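Local coordinates for mbDLG-3 protein (Monosiga brevicollis, PDB 6X1N) that probably binds short peptide segments of partner proteins, possibly including protein kinases, through the third PDZ domain of a Dlg-type scaffold, at residues Gly33-Ser41 / Leu93-Tyr103. Numbering follows the deposited sequence.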
loop_
_atom_site.group_PDB
_atom_site.type_symbol
_atom_site.label_atom_id
_atom_site.label_comp_id
_atom_site.label_asym_id
_atom_site.label_seq_id
_atom_site.Cartn_x
_atom_site.Cartn_y
_atom_site.Cartn_z
ATOM N N GLY A 33 1.706 13.040 16.234
ATOM C CA GLY A 33 1.998 11.825 16.968
ATOM C C GLY A 33 1.130 10.635 16.622
ATOM O O GLY A 33 1.413 9.528 17.096
ATOM N N GLU A 34 0.080 10.817 15.811
ATOM C CA GLU A 34 -0.760 9.683 15.452
ATOM C C GLU A 34 -0.322 9.106 14.109
ATOM O O GLU A 34 0.037 9.857 13.198
ATOM C CB GLU A 34 -2.216 10.115 15.343
ATOM C CG GLU A 34 -2.824 10.560 16.658
ATOM C CD GLU A 34 -2.766 9.476 17.716
ATOM O OE1 GLU A 34 -2.551 9.811 18.899
ATOM O OE2 GLU A 34 -2.937 8.287 17.365
ATOM N N PRO A 35 -0.346 7.787 13.947
ATOM C CA PRO A 35 0.044 7.206 12.661
ATOM C C PRO A 35 -0.978 7.535 11.587
ATOM O O PRO A 35 -2.181 7.638 11.836
ATOM C CB PRO A 35 0.085 5.702 12.942
ATOM C CG PRO A 35 -0.815 5.514 14.121
ATOM C CD PRO A 35 -0.701 6.763 14.943
ATOM N N VAL A 36 -0.473 7.719 10.374
ATOM C CA VAL A 36 -1.307 8.095 9.243
ATOM C C VAL A 36 -0.607 7.603 7.986
ATOM O O VAL A 36 0.622 7.483 7.944
ATOM C CB VAL A 36 -1.560 9.625 9.259
ATOM C CG1 VAL A 36 -0.253 10.387 9.130
ATOM C CG2 VAL A 36 -2.562 10.058 8.202
ATOM N N GLY A 37 -1.396 7.304 6.968
ATOM C CA GLY A 37 -0.890 6.738 5.734
ATOM C C GLY A 37 -1.241 5.264 5.604
ATOM O O GLY A 37 -1.560 4.572 6.574
ATOM N N ILE A 38 -1.202 4.793 4.371
ATOM C CA ILE A 38 -1.498 3.403 4.037
ATOM C C ILE A 38 -0.181 2.669 3.857
ATOM O O ILE A 38 0.743 3.192 3.221
ATOM C CB ILE A 38 -2.325 3.344 2.742
ATOM C CG1 ILE A 38 -3.650 4.100 2.912
ATOM C CG2 ILE A 38 -2.553 1.890 2.317
ATOM C CD1 ILE A 38 -4.487 3.597 4.071
ATOM N N PHE A 39 -0.086 1.455 4.403
ATOM C CA PHE A 39 1.149 0.679 4.394
ATOM C C PHE A 39 0.919 -0.747 3.930
ATOM O O PHE A 39 -0.150 -1.318 4.148
ATOM C CB PHE A 39 1.772 0.666 5.788
ATOM C CG PHE A 39 2.440 1.947 6.115
ATOM C CD1 PHE A 39 1.698 3.056 6.455
ATOM C CD2 PHE A 39 3.808 2.066 6.015
ATOM C CE1 PHE A 39 2.320 4.258 6.702
ATOM C CE2 PHE A 39 4.429 3.260 6.276
ATOM C CZ PHE A 39 3.694 4.351 6.604
ATOM N N ILE A 40 1.936 -1.323 3.298
ATOM C CA ILE A 40 1.947 -2.755 3.022
ATOM C C ILE A 40 2.261 -3.471 4.325
ATOM O O ILE A 40 3.308 -3.226 4.937
ATOM C CB ILE A 40 2.991 -3.094 1.956
ATOM C CG1 ILE A 40 2.770 -2.269 0.686
ATOM C CG2 ILE A 40 3.008 -4.601 1.712
ATOM C CD1 ILE A 40 1.722 -2.753 -0.212
ATOM N N SER A 41 1.359 -4.348 4.759
ATOM C CA SER A 41 1.543 -5.090 5.999
ATOM C C SER A 41 1.958 -6.544 5.802
ATOM O O SER A 41 2.323 -7.190 6.788
ATOM C CB SER A 41 0.268 -5.027 6.853
ATOM O OG SER A 41 -0.846 -5.484 6.105
ATOM N N LEU A 93 5.288 3.641 -4.144
ATOM C CA LEU A 93 5.684 3.044 -2.879
ATOM C C LEU A 93 7.014 3.619 -2.425
ATOM O O LEU A 93 7.889 3.930 -3.241
ATOM C CB LEU A 93 5.929 1.538 -3.066
ATOM C CG LEU A 93 4.745 0.715 -3.558
ATOM C CD1 LEU A 93 5.185 -0.701 -3.892
ATOM C CD2 LEU A 93 3.643 0.679 -2.524
ATOM N N THR A 94 7.196 3.713 -1.116
ATOM C CA THR A 94 8.523 3.973 -0.571
ATOM C C THR A 94 8.601 3.379 0.827
ATOM O O THR A 94 7.614 3.399 1.567
ATOM C CB THR A 94 8.844 5.477 -0.584
ATOM O OG1 THR A 94 10.254 5.682 -0.405
ATOM C CG2 THR A 94 8.054 6.222 0.491
ATOM N N ALA A 95 9.746 2.799 1.168
ATOM C CA ALA A 95 9.891 2.229 2.499
ATOM C C ALA A 95 9.803 3.342 3.528
ATOM O O ALA A 95 10.434 4.391 3.379
ATOM C CB ALA A 95 11.235 1.505 2.616
ATOM N N ASN A 96 9.003 3.142 4.562
ATOM C CA ASN A 96 8.823 4.160 5.595
ATOM C C ASN A 96 8.799 3.459 6.937
ATOM O O ASN A 96 7.742 3.275 7.552
ATOM C CB ASN A 96 7.567 4.998 5.340
ATOM C CG ASN A 96 7.442 6.162 6.295
ATOM O OD1 ASN A 96 8.222 6.288 7.242
ATOM N ND2 ASN A 96 6.431 7.001 6.075
ATOM N N PRO A 97 9.968 3.024 7.417
ATOM C CA PRO A 97 9.988 2.221 8.646
ATOM C C PRO A 97 9.572 2.989 9.879
ATOM O O PRO A 97 8.982 2.393 10.787
ATOM C CB PRO A 97 11.445 1.738 8.727
ATOM C CG PRO A 97 12.217 2.740 7.942
ATOM C CD PRO A 97 11.309 3.158 6.819
ATOM N N GLY A 98 9.846 4.292 9.936
ATOM C CA GLY A 98 9.458 5.054 11.111
ATOM C C GLY A 98 7.956 5.079 11.302
ATOM O O GLY A 98 7.442 4.752 12.377
ATOM N N MET A 99 7.223 5.437 10.246
ATOM C CA MET A 99 5.770 5.489 10.364
ATOM C C MET A 99 5.185 4.093 10.526
ATOM O O MET A 99 4.221 3.902 11.276
ATOM C CB MET A 99 5.156 6.204 9.162
ATOM C CG MET A 99 3.643 6.375 9.274
ATOM S SD MET A 99 3.142 7.487 10.627
ATOM C CE MET A 99 3.343 9.073 9.835
ATOM N N TYR A 100 5.756 3.108 9.831
ATOM C CA TYR A 100 5.296 1.735 10.009
ATOM C C TYR A 100 5.442 1.307 11.465
ATOM O O TYR A 100 4.541 0.669 12.023
ATOM C CB TYR A 100 6.057 0.806 9.063
ATOM C CG TYR A 100 5.445 -0.574 8.919
ATOM C CD1 TYR A 100 4.155 -0.738 8.436
ATOM C CD2 TYR A 100 6.175 -1.719 9.235
ATOM C CE1 TYR A 100 3.591 -2.003 8.291
ATOM C CE2 TYR A 100 5.619 -2.991 9.086
ATOM C CZ TYR A 100 4.332 -3.124 8.611
ATOM O OH TYR A 100 3.770 -4.381 8.467
ATOM N N ASP A 101 6.561 1.669 12.100
ATOM C CA ASP A 101 6.750 1.345 13.511
ATOM C C ASP A 101 5.773 2.099 14.402
ATOM O O ASP A 101 5.351 1.573 15.439
ATOM C CB ASP A 101 8.185 1.647 13.938
ATOM C CG ASP A 101 8.435 1.317 15.398
ATOM O OD1 ASP A 101 8.579 0.119 15.715
ATOM O OD2 ASP A 101 8.488 2.254 16.221
ATOM N N LEU A 102 5.409 3.325 14.028
ATOM C CA LEU A 102 4.443 4.073 14.822
ATOM C C LEU A 102 3.090 3.376 14.838
ATOM O O LEU A 102 2.379 3.420 15.849
ATOM C CB LEU A 102 4.326 5.505 14.303
ATOM C CG LEU A 102 3.491 6.455 15.157
ATOM C CD1 LEU A 102 4.065 6.546 16.569
ATOM C CD2 LEU A 102 3.421 7.833 14.515
ATOM N N TYR A 103 2.733 2.698 13.743
ATOM C CA TYR A 103 1.491 1.937 13.711
ATOM C C TYR A 103 1.499 0.768 14.691
ATOM O O TYR A 103 0.426 0.272 15.050
ATOM C CB TYR A 103 1.206 1.427 12.296
ATOM C CG TYR A 103 0.360 2.362 11.456
ATOM C CD1 TYR A 103 -0.997 2.508 11.706
ATOM C CD2 TYR A 103 0.913 3.082 10.403
ATOM C CE1 TYR A 103 -1.775 3.363 10.948
ATOM C CE2 TYR A 103 0.136 3.932 9.636
ATOM C CZ TYR A 103 -1.207 4.060 9.909
ATOM O OH TYR A 103 -2.011 4.892 9.168
#
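The Phe39 side chain points toward segment 93-103, where its ring meets Asn96, Met99, Tyr100 and Tyr103. Its CZ atom touches Met99 CG at 3.4 Å, and its CE2 comes 3.7 Å from Asn96 CB. The Tyr100 ring lies nearly parallel to the Phe39 ring, with planes 30° apart, but is slid so far that the two barely overlap; the Tyr103 ring approaches obliquely, completing an aromatic cluster. A flat aromatic side chain suits this buried place, lined largely by methylene and aromatic carbons, with the carbonyl oxygens of Val36 and Gly37 at the ring's edge.

Tyr103 works with both its face and its hydroxyl. Pro35 CB sits 3.4 Å from the ring centroid, almost on the ring normal, a CH-pi contact suited to the rigid proline ring. Tyr103 OH gives a weak hydrogen bond to Gly37 O at 2.7 Å. Replacing Tyr103 by an alanine would probably leave Pro35 without its aromatic platform and Gly37 O without this donor. Gly37 must be glycine-like: its backbone angles would jam a CB against Val36 O.

In the PDZ fold, strand 38-43 pairs with strands 19-22 and 59-64, and here a short helix following the last strand, 88-95, packs against it and the loop leading into it. The helix and strand 38-41 run nearly perpendicular, at 83°.

Met99 leaves the helix with CG anti to its backbone N (chi1 -176°); its flexible chain then bends twice, bringing SD to Val36 N for a weak hydrogen bond of 3.6 Å. Leu102 CG packs on Pro35 CB at 4.1 Å, with CD2 near Gly33 O.

Farther out, the short amide of Asn96 N-caps the helix: OD1 accepts from Met99 N at 3.3 Å, while ND2 is held by Gln60. Tyr100 OH, beside Ser41 CA, is hydrogen-bonded to Glu57.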